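Local coordinates for vaginolysin (Gardnerella vaginalis, PDB 5IMY), which probably binds cholesterol in host membranes and acts as a pore-forming toxin, as in other cholesterol-dependent cytolysins, at residues E283-G288 with G324-L329. Numbering follows the deposited sequence.
Sequences EAAIKG and GNIDTL
Ala285 and Ile326 meet through methyl groups. The CB of Ala285 points at the other helix and lies 4.1 Å from CG2 of Ile326. This branch of Ile326 is anti to its own backbone N, with CG1 beside that N (chi1 -61°), and this turns CG2 to Ala285. The second apolar touch is looser. CG1 of Ile286 comes within 4.4 Å of CD2 of Leu329, one of the two branch methyls of that leucine. Both are van der Waals contacts, and they bury only 111 Å² in total. The nearest CA atoms are those of Ala285 and Ile326, 7.6 Å apart.

The contact joins the last turn of helix 278-286 to the first turn of helix 326-335. Both helices pack on the large antiparallel sheet of the cytolysin fold. Ile286 rests on Val212 and Phe214 of strand 208-223, while Leu329 reaches Met265, Val267 and Phe269 of strand 263-271 and also Phe214, whose ring thus touches a side chain from each helix.

Polar bonds hold each segment separately. Asn325 is the N-cap of helix 326-335 and forms a capping box with Thr328. Its OD1 accepts from Thr328 N at 3.2 Å, with the donor 38° above the carbonyl plane. OD1 also takes a weak bond from Asp327 N at 3.0 Å. The return bond of the box, from Asn325 N to Thr328 OG1, is weak at 3.4 Å.

Lys287, just past the end of helix 278-286, makes a long salt bridge of 3.5 Å from NZ to Glu283 OE2, one turn back. That carboxylate also has weak hydrogen bonds with Tyr169 and Ser171 of strand 166-173. Lys287 makes a cation-pi contact with an aromatic side chain of another protein's chain.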
loop_
_atom_site.group_PDB
_atom_site.type_symbol
_atom_site.label_atom_id
_atom_site.label_comp_id
_atom_site.label_asym_id
_atom_site.label_seq_id
_atom_site.Cartn_x
_atom_site.Cartn_y
_atom_site.Cartn_z
ATOM N N GLU A 283 0.129 -1.199 -23.897
ATOM C CA GLU A 283 0.360 -2.580 -24.307
ATOM C C GLU A 283 -0.873 -3.160 -24.990
ATOM O O GLU A 283 -0.754 -3.945 -25.939
ATOM C CB GLU A 283 0.753 -3.423 -23.092
ATOM C CG GLU A 283 1.262 -4.816 -23.441
ATOM C CD GLU A 283 2.778 -4.918 -23.454
ATOM O OE1 GLU A 283 3.456 -3.876 -23.342
ATOM O OE2 GLU A 283 3.293 -6.052 -23.579
ATOM N N ALA A 284 -2.066 -2.785 -24.524
ATOM C CA ALA A 284 -3.292 -3.285 -25.140
ATOM C C ALA A 284 -3.454 -2.752 -26.557
ATOM O O ALA A 284 -3.874 -3.488 -27.458
ATOM C CB ALA A 284 -4.500 -2.907 -24.283
ATOM N N ALA A 285 -3.129 -1.477 -26.776
ATOM C CA ALA A 285 -3.195 -0.916 -28.121
ATOM C C ALA A 285 -2.228 -1.628 -29.058
ATOM O O ALA A 285 -2.601 -2.037 -30.162
ATOM C CB ALA A 285 -2.900 0.584 -28.076
ATOM N N ILE A 286 -0.971 -1.784 -28.630
ATOM C CA ILE A 286 0.017 -2.509 -29.429
ATOM C C ILE A 286 -0.523 -3.872 -29.840
ATOM O O ILE A 286 -0.310 -4.327 -30.969
ATOM C CB ILE A 286 1.339 -2.639 -28.645
ATOM C CG1 ILE A 286 2.032 -1.279 -28.538
ATOM C CG2 ILE A 286 2.268 -3.666 -29.304
ATOM C CD1 ILE A 286 3.167 -1.252 -27.534
ATOM N N LYS A 287 -1.223 -4.544 -28.930
ATOM C CA LYS A 287 -1.742 -5.882 -29.181
ATOM C C LYS A 287 -3.013 -5.883 -30.019
ATOM O O LYS A 287 -3.615 -6.949 -30.197
ATOM C CB LYS A 287 -2.021 -6.595 -27.855
ATOM C CG LYS A 287 -0.788 -7.092 -27.125
ATOM C CD LYS A 287 -1.183 -8.089 -26.050
ATOM C CE LYS A 287 0.022 -8.641 -25.311
ATOM N NZ LYS A 287 0.352 -7.823 -24.119
ATOM N N GLY A 288 -3.434 -4.735 -30.539
ATOM C CA GLY A 288 -4.743 -4.635 -31.150
ATOM C C GLY A 288 -5.799 -4.488 -30.076
ATOM O O GLY A 288 -5.753 -3.537 -29.290
ATOM N N GLY A 324 2.722 12.549 -32.764
ATOM C CA GLY A 324 1.773 11.573 -33.252
ATOM C C GLY A 324 0.972 10.980 -32.116
ATOM O O GLY A 324 1.174 11.301 -30.941
ATOM N N ASN A 325 0.049 10.099 -32.501
ATOM C CA ASN A 325 -0.811 9.408 -31.551
ATOM C C ASN A 325 -0.851 7.923 -31.886
ATOM O O ASN A 325 -0.098 7.460 -32.747
ATOM C CB ASN A 325 -2.217 10.011 -31.571
ATOM C CG ASN A 325 -2.719 10.258 -32.977
ATOM O OD1 ASN A 325 -2.842 9.330 -33.775
ATOM N ND2 ASN A 325 -3.013 11.514 -33.288
ATOM N N ILE A 326 -1.722 7.166 -31.214
ATOM C CA ILE A 326 -1.801 5.731 -31.470
ATOM C C ILE A 326 -2.086 5.462 -32.940
ATOM O O ILE A 326 -1.639 4.449 -33.490
ATOM C CB ILE A 326 -2.864 5.086 -30.557
ATOM C CG1 ILE A 326 -2.496 5.284 -29.079
ATOM C CG2 ILE A 326 -3.024 3.599 -30.872
ATOM C CD1 ILE A 326 -1.157 4.676 -28.669
ATOM N N ASP A 327 -2.820 6.358 -33.607
ATOM C CA ASP A 327 -3.104 6.156 -35.024
ATOM C C ASP A 327 -1.872 6.402 -35.886
ATOM O O ASP A 327 -1.739 5.797 -36.955
ATOM C CB ASP A 327 -4.259 7.057 -35.467
ATOM C CG ASP A 327 -5.619 6.436 -35.198
ATOM O OD1 ASP A 327 -5.723 5.191 -35.208
ATOM O OD2 ASP A 327 -6.586 7.197 -34.980
ATOM N N THR A 328 -0.966 7.282 -35.450
ATOM C CA THR A 328 0.328 7.391 -36.116
ATOM C C THR A 328 1.074 6.066 -36.044
ATOM O O THR A 328 1.598 5.575 -37.050
ATOM C CB THR A 328 1.158 8.510 -35.481
ATOM O OG1 THR A 328 0.577 9.782 -35.797
ATOM C CG2 THR A 328 2.612 8.478 -35.973
ATOM N N LEU A 329 1.129 5.474 -34.851
ATOM C CA LEU A 329 1.784 4.183 -34.678
ATOM C C LEU A 329 1.186 3.132 -35.605
ATOM O O LEU A 329 1.906 2.487 -36.377
ATOM C CB LEU A 329 1.666 3.739 -33.220
ATOM C CG LEU A 329 2.167 2.334 -32.874
ATOM C CD1 LEU A 329 3.684 2.309 -32.800
ATOM C CD2 LEU A 329 1.543 1.861 -31.573
#